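Long-range contact in RegF protein (Neisseria gonorrhoeae, PDB 4HOJ), which binds glutathione and calcium ions and, as a stringent starvation protein A homolog of the glutathione transferase superfamily, is probably a regulatory protein: residues His16-Asp28 with Ile68-Leu81. Sequence-based numbering, arbitrary orientation. Where two conformers were deposited one is given.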
ATOM      1  N   HIS A  16      -2.253 -14.330   9.951  1.00  7.68           N
ATOM      2  CA  HIS A  16      -1.196 -15.319   9.845  1.00  7.22           C
ATOM      3  C   HIS A  16       0.127 -14.629   9.433  1.00  6.53           C
ATOM      4  O   HIS A  16       1.200 -14.920   9.982  1.00  8.11           O
ATOM      5  CB  HIS A  16      -1.662 -16.369   8.852  1.00  7.28           C
ATOM      6  CG  HIS A  16      -0.803 -17.585   8.785  1.00  7.64           C
ATOM      7  ND1 HIS A  16      -1.105 -18.600   7.917  1.00  9.09           N
ATOM      8  CD2 HIS A  16       0.373 -17.920   9.403  1.00  8.58           C
ATOM      9  CE1 HIS A  16      -0.188 -19.557   8.038  1.00 10.16           C
ATOM     10  NE2 HIS A  16       0.730 -19.166   8.926  1.00  9.92           N
ATOM     11  N   ARG A  17       0.049 -13.633   8.530  1.00  6.28           N
ATOM     12  CA  ARG A  17       1.273 -12.935   8.111  1.00  6.75           C
ATOM     13  C   ARG A  17       1.921 -12.300   9.325  1.00  6.42           C
ATOM     14  O   ARG A  17       3.153 -12.375   9.501  1.00  8.40           O
ATOM     15  CB  ARG A  17       0.989 -11.775   7.120  1.00  7.74           C
ATOM     16  CG  ARG A  17       0.397 -12.147   5.817  1.00  6.47           C
ATOM     17  CD  ARG A  17       0.064 -10.855   5.057  1.00  7.59           C
ATOM     18  NE  ARG A  17      -0.177 -11.100   3.632  1.00  7.95           N
ATOM     19  CZ  ARG A  17      -0.680 -10.155   2.830  1.00  7.07           C
ATOM     20  NH1 ARG A  17      -1.173  -9.000   3.324  1.00  8.11           N
ATOM     21  NH2 ARG A  17      -0.746 -10.443   1.545  1.00  8.76           N
ATOM     22  N   CYS A  18       1.108 -11.639  10.163  1.00  7.76           N
ATOM     23  CA  CYS A  18       1.661 -10.908  11.315  1.00  8.47           C
ATOM     24  C   CYS A  18       2.184 -11.868  12.374  1.00  8.95           C
ATOM     25  O   CYS A  18       3.251 -11.636  12.951  1.00  9.66           O
ATOM     26  CB  CYS A  18       0.592  -9.997  11.906  1.00  8.57           C
ATOM     27  SG  CYS A  18      -0.054  -8.777  10.736  1.00  9.21           S
ATOM     28  N   ARG A  19       1.511 -12.992  12.613  1.00  8.48           N
ATOM     29  CA  ARG A  19       2.012 -14.018  13.518  1.00  7.94           C
ATOM     30  C   ARG A  19       3.350 -14.540  13.035  1.00  8.54           C
ATOM     31  O   ARG A  19       4.274 -14.710  13.839  1.00  9.58           O
ATOM     32  CB  ARG A  19       0.946 -15.131  13.703  1.00  9.77           C
ATOM     33  CG  ARG A  19      -0.234 -14.662  14.564  1.00  9.63           C
ATOM     34  CD  ARG A  19      -1.229 -15.808  14.742  1.00 10.11           C
ATOM     35  NE  ARG A  19      -2.316 -15.811  13.763  1.00 10.09           N
ATOM     36  CZ  ARG A  19      -2.500 -16.716  12.791  1.00  8.71           C
ATOM     37  NH1 ARG A  19      -3.670 -16.736  12.109  1.00  8.85           N
ATOM     38  NH2 ARG A  19      -1.593 -17.623  12.531  1.00 10.05           N
ATOM     39  N   PHE A  20       3.471 -14.744  11.722  1.00  8.78           N
ATOM     40  CA  PHE A  20       4.732 -15.229  11.168  1.00  8.56           C
ATOM     41  C   PHE A  20       5.875 -14.227  11.464  1.00  9.13           C
ATOM     42  O   PHE A  20       6.942 -14.608  11.957  1.00 10.88           O
ATOM     43  CB  PHE A  20       4.486 -15.480   9.689  1.00  8.64           C
ATOM     44  CG  PHE A  20       5.607 -16.190   8.954  1.00  9.05           C
ATOM     45  CD1 PHE A  20       6.720 -16.733   9.580  1.00 10.30           C
ATOM     46  CD2 PHE A  20       5.490 -16.296   7.559  1.00  9.71           C
ATOM     47  CE1 PHE A  20       7.708 -17.399   8.810  1.00 11.43           C
ATOM     48  CE2 PHE A  20       6.440 -16.941   6.791  1.00 10.81           C
ATOM     49  CZ  PHE A  20       7.580 -17.486   7.413  1.00 10.66           C
ATOM     50  N   VAL A  21       5.647 -12.929  11.198  1.00  9.21           N
ATOM     51  CA  VAL A  21       6.665 -11.939  11.504  1.00 11.74           C
ATOM     52  C   VAL A  21       7.007 -11.934  12.973  1.00 11.28           C
ATOM     53  O   VAL A  21       8.189 -11.865  13.323  1.00 12.18           O
ATOM     54  CB  VAL A  21       6.260 -10.501  11.037  1.00 11.51           C
ATOM     55  CG1 VAL A  21       7.313  -9.466  11.510  1.00 16.63           C
ATOM     56  CG2 VAL A  21       6.140 -10.421   9.541  1.00 16.69           C
ATOM     57  N   LEU A  22       6.010 -11.975  13.849  1.00 10.22           N
ATOM     58  CA  LEU A  22       6.277 -11.888  15.280  1.00 10.40           C
ATOM     59  C   LEU A  22       7.146 -13.021  15.749  1.00 12.83           C
ATOM     60  O   LEU A  22       8.091 -12.802  16.507  1.00 13.19           O
ATOM     61  CB  LEU A  22       4.963 -11.775  16.065  1.00 12.43           C
ATOM     62  CG  LEU A  22       4.291 -10.408  15.913  1.00 12.16           C
ATOM     63  CD1 LEU A  22       2.825 -10.525  16.318  1.00 16.60           C
ATOM     64  CD2 LEU A  22       5.010  -9.371  16.749  1.00 13.95           C
ATOM     65  N   TYR A  23       6.878 -14.240  15.279  1.00 11.50           N
ATOM     66  CA  TYR A  23       7.731 -15.354  15.660  1.00 13.78           C
ATOM     67  C   TYR A  23       9.102 -15.331  15.007  1.00 13.79           C
ATOM     68  O   TYR A  23      10.072 -15.777  15.626  1.00 16.61           O
ATOM     69  CB  TYR A  23       6.999 -16.673  15.430  1.00 13.81           C
ATOM     70  CG  TYR A  23       5.971 -16.979  16.511  1.00 13.50           C
ATOM     71  CD1 TYR A  23       6.401 -17.370  17.764  1.00 16.73           C
ATOM     72  CD2 TYR A  23       4.610 -16.851  16.287  1.00 13.98           C
ATOM     73  CE1 TYR A  23       5.495 -17.652  18.752  1.00 18.77           C
ATOM     74  CE2 TYR A  23       3.680 -17.135  17.283  1.00 17.25           C
ATOM     75  CZ  TYR A  23       4.154 -17.522  18.512  1.00 18.37           C
ATOM     76  OH  TYR A  23       3.307 -17.825  19.560  1.00 26.07           O
ATOM     77  N   GLU A  24       9.214 -14.727  13.815  1.00 12.45           N
ATOM     78  CA  GLU A  24      10.558 -14.585  13.233  1.00 14.13           C
ATOM     79  C   GLU A  24      11.401 -13.624  14.071  1.00 17.01           C
ATOM     80  O   GLU A  24      12.594 -13.830  14.186  1.00 16.97           O
ATOM     81  CB  GLU A  24      10.494 -14.047  11.764  1.00 12.25           C
ATOM     82  CG  GLU A  24      10.028 -15.059  10.709  1.00 13.81           C
ATOM     83  CD  GLU A  24      11.118 -16.047  10.330  1.00 14.87           C
ATOM     84  OE1 GLU A  24      12.325 -15.681  10.438  1.00 17.44           O
ATOM     85  OE2 GLU A  24      10.814 -17.170   9.932  1.00 15.10           O
ATOM     86  N   LYS A  25      10.809 -12.558  14.623  1.00 15.49           N
ATOM     87  CA  LYS A  25      11.562 -11.604  15.446  1.00 17.65           C
ATOM     88  C   LYS A  25      11.838 -12.123  16.832  1.00 21.23           C
ATOM     89  O   LYS A  25      12.808 -11.702  17.461  1.00 22.55           O
ATOM     90  CB  LYS A  25      10.796 -10.279  15.521  1.00 19.60           C
ATOM     91  CG  LYS A  25      10.605  -9.591  14.173  1.00 17.82           C
ATOM     92  CD  LYS A  25      11.949  -9.104  13.616  1.00 14.99           C
ATOM     93  CE  LYS A  25      11.687  -8.159  12.413  1.00 19.11           C
ATOM     94  NZ  LYS A  25      12.913  -7.383  11.999  1.00 17.75           N
ATOM     95  N   GLY A  26      10.970 -12.993  17.342  1.00 18.73           N
ATOM     96  CA  GLY A  26      11.269 -13.634  18.610  1.00 22.90           C
ATOM     97  C   GLY A  26      11.114 -12.797  19.870  1.00 25.08           C
ATOM     98  O   GLY A  26      11.583 -13.227  20.918  1.00 27.81           O
ATOM     99  N   MET A  27      10.463 -11.641  19.797  1.00 24.08           N
ATOM    100  CA  MET A  27      10.318 -10.762  20.972  1.00 27.26           C
ATOM    101  C   MET A  27       9.045 -11.079  21.746  1.00 27.40           C
ATOM    102  O   MET A  27       8.275 -11.953  21.344  1.00 31.07           O
ATOM    103  CB  MET A  27      10.305  -9.290  20.538  1.00 28.33           C
ATOM    104  CG  MET A  27      11.621  -8.854  19.916  1.00 29.48           C
ATOM    105  SD  MET A  27      13.053  -8.858  21.036  1.00 48.71           S
ATOM    106  CE  MET A  27      13.703 -10.520  20.899  1.00 48.11           C
ATOM    107  N   ASP A  28       8.796 -10.341  22.826  1.00 32.20           N
ATOM    108  CA  ASP A  28       7.602 -10.614  23.612  1.00 33.89           C
ATOM    109  C   ASP A  28       6.387  -9.949  22.992  1.00 27.55           C
ATOM    110  O   ASP A  28       6.396  -8.774  22.607  1.00 31.02           O
ATOM    111  CB  ASP A  28       7.769 -10.214  25.083  1.00 39.99           C
ATOM    112  CG  ASP A  28       7.645  -8.712  25.303  1.00 46.20           C
ATOM    113  OD1 ASP A  28       8.040  -7.931  24.399  1.00 49.97           O
ATOM    114  OD2 ASP A  28       7.156  -8.317  26.393  1.00 55.44           O
ATOM    115  N   ILE A  68       1.334  -3.275   9.529  1.00  9.14           N
ATOM    116  CA  ILE A  68       1.728  -3.788  10.815  1.00  8.30           C
ATOM    117  C   ILE A  68       3.106  -4.435  10.680  1.00  9.74           C
ATOM    118  O   ILE A  68       3.996  -4.217  11.501  1.00 11.00           O
ATOM    119  CB  ILE A  68       0.691  -4.853  11.244  1.00  8.89           C
ATOM    120  CG1 ILE A  68      -0.613  -4.139  11.646  1.00  9.04           C
ATOM    121  CG2 ILE A  68       1.260  -5.688  12.432  1.00 10.55           C
ATOM    122  CD1 ILE A  68      -1.832  -5.161  11.841  1.00  9.37           C
ATOM    123  N   ASN A  69       3.292  -5.197   9.602  1.00  9.07           N
ATOM    124  CA  ASN A  69       4.553  -5.938   9.466  1.00 11.16           C
ATOM    125  C   ASN A  69       5.732  -5.037   9.186  1.00  9.33           C
ATOM    126  O   ASN A  69       6.824  -5.285   9.699  1.00 11.64           O
ATOM    127  CB  ASN A  69       4.413  -6.999   8.408  1.00 10.40           C
ATOM    128  CG  ASN A  69       3.591  -8.155   8.897  1.00 11.67           C
ATOM    129  OD1 ASN A  69       3.245  -8.236  10.073  1.00 11.57           O
ATOM    130  ND2 ASN A  69       3.261  -9.070   7.970  1.00 16.16           N
ATOM    131  N   GLU A  70       5.530  -3.960   8.398  0.51 10.29           N
ATOM    132  CA  GLU A  70       6.569  -2.916   8.249  0.51 10.52           C
ATOM    133  C   GLU A  70       6.964  -2.344   9.564  0.51 10.92           C
ATOM    134  O   GLU A  70       8.150  -2.163   9.841  0.51 13.10           O
ATOM    135  CB  GLU A  70       6.098  -1.759   7.371  0.51 12.32           C
ATOM    136  CG  GLU A  70       6.001  -2.116   5.910  0.51 12.78           C
ATOM    137  CD  GLU A  70       7.257  -1.858   5.113  0.51 14.25           C
ATOM    138  OE1 GLU A  70       8.326  -1.567   5.709  0.51 16.03           O
ATOM    139  OE2 GLU A  70       7.164  -1.953   3.865  0.51 19.17           O
ATOM    140  N   TYR A  71       5.963  -2.007  10.367  1.00 11.00           N
ATOM    141  CA  TYR A  71       6.235  -1.473  11.691  1.00 13.81           C
ATOM    142  C   TYR A  71       7.061  -2.457  12.501  1.00 11.18           C
ATOM    143  O   TYR A  71       8.091  -2.084  13.053  1.00 14.14           O
ATOM    144  CB  TYR A  71       4.919  -1.093  12.414  1.00 11.60           C
ATOM    145  CG  TYR A  71       5.158  -0.728  13.840  1.00 12.62           C
ATOM    146  CD1 TYR A  71       5.716   0.492  14.182  1.00 15.11           C
ATOM    147  CD2 TYR A  71       4.809  -1.601  14.854  1.00 14.03           C
ATOM    148  CE1 TYR A  71       5.926   0.830  15.511  1.00 16.63           C
ATOM    149  CE2 TYR A  71       5.027  -1.283  16.193  1.00 17.67           C
ATOM    150  CZ  TYR A  71       5.585  -0.080  16.514  1.00 18.12           C
ATOM    151  OH  TYR A  71       5.772   0.262  17.828  1.00 21.04           O
ATOM    152  N   ILE A  72       6.636  -3.714  12.562  1.00 12.40           N
ATOM    153  CA  ILE A  72       7.353  -4.675  13.374  1.00 15.34           C
ATOM    154  C   ILE A  72       8.824  -4.773  12.906  1.00 13.45           C
ATOM    155  O   ILE A  72       9.745  -4.855  13.722  1.00 14.34           O
ATOM    156  CB  ILE A  72       6.646  -6.022  13.373  1.00 11.45           C
ATOM    157  CG1 ILE A  72       5.315  -5.904  14.088  1.00 12.20           C
ATOM    158  CG2 ILE A  72       7.534  -7.052  14.126  1.00 14.45           C
ATOM    159  CD1 ILE A  72       4.412  -7.103  13.808  1.00 12.63           C
ATOM    160  N   ASP A  73       9.017  -4.768  11.584  1.00 12.47           N
ATOM    161  CA  ASP A  73      10.359  -4.906  11.055  1.00 15.08           C
ATOM    162  C   ASP A  73      11.241  -3.736  11.471  1.00 15.84           C
ATOM    163  O   ASP A  73      12.449  -3.910  11.687  1.00 17.82           O
ATOM    164  CB  ASP A  73      10.316  -5.001   9.525  1.00 13.24           C
ATOM    165  CG  ASP A  73      11.590  -5.534   8.938  1.00 17.28           C
ATOM    166  OD1 ASP A  73      12.202  -6.457   9.549  1.00 16.57           O
ATOM    167  OD2 ASP A  73      12.020  -5.054   7.870  1.00 20.75           O
ATOM    168  N   GLU A  74      10.660  -2.536  11.557  1.00 14.69           N
ATOM    169  CA  GLU A  74      11.423  -1.362  11.923  1.00 16.66           C
ATOM    170  C   GLU A  74      11.590  -1.284  13.437  1.00 18.48           C
ATOM    171  O   GLU A  74      12.636  -0.818  13.934  1.00 21.78           O
ATOM    172  CB  GLU A  74      10.814  -0.070  11.324  1.00 17.29           C
ATOM    173  CG  GLU A  74      10.915  -0.035   9.791  1.00 18.96           C
ATOM    174  CD  GLU A  74      10.536   1.305   9.183  1.00 23.08           C
ATOM    175  OE1 GLU A  74       9.963   2.144   9.922  1.00 19.63           O
ATOM    176  OE2 GLU A  74      10.817   1.495   7.967  1.00 22.78           O
ATOM    177  N   ARG A  75      10.602  -1.761  14.185  1.00 20.45           N
ATOM    178  CA  ARG A  75      10.560  -1.640  15.630  1.00 24.10           C
ATOM    179  C   ARG A  75      11.535  -2.624  16.317  1.00 27.78           C
ATOM    180  O   ARG A  75      12.128  -2.320  17.370  1.00 26.62           O
ATOM    181  CB  ARG A  75       9.123  -1.878  16.074  1.00 29.62           C
ATOM    182  CG  ARG A  75       8.913  -2.035  17.525  1.00 33.92           C
ATOM    183  CD  ARG A  75       8.866  -0.698  18.213  1.00 33.30           C
ATOM    184  NE  ARG A  75       8.526  -0.954  19.598  1.00 39.50           N
ATOM    185  CZ  ARG A  75       9.363  -1.468  20.497  1.00 45.22           C
ATOM    186  NH1 ARG A  75      10.620  -1.747  20.164  1.00 46.40           N
ATOM    187  NH2 ARG A  75       8.946  -1.683  21.738  1.00 42.85           N
ATOM    188  N   PHE A  76      11.690  -3.805  15.725  1.00 28.32           N
ATOM    189  CA  PHE A  76      12.610  -4.840  16.211  1.00 27.86           C
ATOM    190  C   PHE A  76      13.548  -5.130  15.053  1.00 27.45           C
ATOM    191  O   PHE A  76      13.259  -6.008  14.230  1.00 26.74           O
ATOM    192  CB  PHE A  76      11.845  -6.118  16.545  1.00 27.30           C
ATOM    193  CG  PHE A  76      10.838  -5.981  17.658  1.00 37.93           C
ATOM    194  CD1 PHE A  76      11.143  -5.298  18.823  1.00 36.76           C
ATOM    195  CD2 PHE A  76       9.595  -6.586  17.546  1.00 41.23           C
ATOM    196  CE1 PHE A  76      10.215  -5.191  19.835  1.00 36.05           C
ATOM    197  CE2 PHE A  76       8.660  -6.489  18.567  1.00 39.42           C
ATOM    198  CZ  PHE A  76       8.981  -5.787  19.715  1.00 35.63           C
ATOM    199  N   PRO A  77      14.630  -4.337  14.927  1.00 28.21           N
ATOM    200  CA  PRO A  77      15.407  -4.320  13.697  1.00 29.87           C
ATOM    201  C   PRO A  77      15.959  -5.678  13.321  1.00 27.81           C
ATOM    202  O   PRO A  77      15.968  -6.037  12.146  1.00 27.46           O
ATOM    203  CB  PRO A  77      16.552  -3.358  14.032  1.00 34.56           C
ATOM    204  CG  PRO A  77      15.974  -2.451  15.051  1.00 40.56           C
ATOM    205  CD  PRO A  77      15.073  -3.304  15.874  1.00 31.46           C
ATOM    206  N   HIS A  78      16.412  -6.425  14.311  1.00 30.30           N
ATOM    207  CA  HIS A  78      17.160  -7.633  14.040  1.00 30.50           C
ATOM    208  C   HIS A  78      16.363  -8.837  14.462  1.00 27.66           C
ATOM    209  O   HIS A  78      15.796  -8.840  15.561  1.00 32.59           O
ATOM    210  CB  HIS A  78      18.500  -7.566  14.769  1.00 30.09           C
ATOM    211  CG  HIS A  78      19.351  -6.436  14.290  1.00 31.47           C
ATOM    212  ND1 HIS A  78      19.893  -6.421  13.023  1.00 35.54           N
ATOM    213  CD2 HIS A  78      19.693  -5.258  14.862  1.00 37.95           C
ATOM    214  CE1 HIS A  78      20.557  -5.293  12.842  1.00 42.62           C
ATOM    215  NE2 HIS A  78      20.454  -4.570  13.945  1.00 48.54           N
ATOM    216  N   PRO A  79      16.273  -9.853  13.580  1.00 27.54           N
ATOM    217  CA  PRO A  79      16.864  -9.926  12.238  1.00 30.22           C
ATOM    218  C   PRO A  79      16.076  -9.090  11.217  1.00 27.16           C
ATOM    219  O   PRO A  79      14.853  -9.103  11.234  1.00 26.42           O
ATOM    220  CB  PRO A  79      16.675 -11.397  11.872  1.00 31.83           C
ATOM    221  CG  PRO A  79      15.480 -11.829  12.649  1.00 31.37           C
ATOM    222  CD  PRO A  79      15.592 -11.111  13.955  1.00 28.40           C
ATOM    223  N   GLN A  80      16.760  -8.424  10.294  1.00 28.47           N
ATOM    224  CA  GLN A  80      16.084  -7.640   9.249  1.00 27.04           C
ATOM    225  C   GLN A  80      15.284  -8.494   8.263  1.00 26.58           C
ATOM    226  O   GLN A  80      15.794  -9.477   7.725  1.00 36.06           O
ATOM    227  CB  GLN A  80      17.097  -6.809   8.451  1.00 33.39           C
ATOM    228  CG  GLN A  80      18.000  -5.944   9.315  1.00 47.15           C
ATOM    229  CD  GLN A  80      19.328  -5.589   8.648  1.00 50.68           C
ATOM    230  OE1 GLN A  80      19.923  -6.399   7.922  1.00 53.82           O
ATOM    231  NE2 GLN A  80      19.803  -4.374   8.907  1.00 50.23           N
ATOM    232  N   LEU A  81      14.025  -8.135   8.043  1.00 25.91           N
ATOM    233  CA  LEU A  81      13.207  -8.871   7.114  1.00 29.24           C
ATOM    234  C   LEU A  81      13.139  -8.172   5.768  1.00 30.22           C
ATOM    235  O   LEU A  81      12.472  -8.603   4.889  1.00 25.78           O
ATOM    236  CB  LEU A  81      11.805  -9.204   7.707  1.00 27.09           C
ATOM    237  CG  LEU A  81      11.880 -10.234   8.835  1.00 31.24           C
ATOM    238  CD1 LEU A  81      10.506 -10.500   9.427  1.00 33.22           C
ATOM    239  CD2 LEU A  81      12.516 -11.504   8.300  1.00 34.23           C
TER
HETATM  240  O   HOH W   1      13.880  -9.116  17.313  1.00 32.43           O
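The ammonium group of K25 is held by three acceptors, a D73 carboxylate oxygen in the last turn of helix 65-75 and two carbonyls just beyond it. Its NZ forms a salt bridge with D73 OD1 at 2.7 Å and donates hydrogen bonds to F76 O at 2.6 Å and to P79 O at 2.7 Å. The F76 carbonyl is met almost end-on, at a C=O...N angle of 164°, whereas NZ sits well above the carbonyl plane of P79. A bend at chi2 (-67°) turns the lysine chain from the end of its own helix across to this site. D73 OD1 has a second donor: L81 N reaches it from the syn side at 2.9 Å, while NZ comes from the anti side. One carboxylate oxygen thus ties the lysine to the returning chain, whose turn includes a cis peptide before P79. A water adds a bridge by donating to K25 O and H78 O.

Beyond K25, M27 lies against F76. CG of M27 stands over the ring centre, 3.6 Å from the centroid, in a CH-pi contact; SD is farther above the same face, and CG of R75 covers the opposite one.

Toward the helix starts the packing is mostly apolar, with the N69 amide laid among it, OD1 against C18 CA and CG against V21 CG2. V21 CG1 touches I72 CG2 at 3.6 Å and meets L81 CD1. L22 CD2 reaches I72 CD1, and C18 SG rests on I68 CG2.

Segments 16-25 and 68-75 of helices 13-25 and 65-75 run nearly parallel, their axes 7° apart and 9.9 Å at closest approach, as the two helices flanking one side of the thioredoxin-like sheet in a GST N-terminal domain. Helix 151-161 packs on R17 and V21, E24 pairs with R187, and strand 60-63 lies against I68 and Y71.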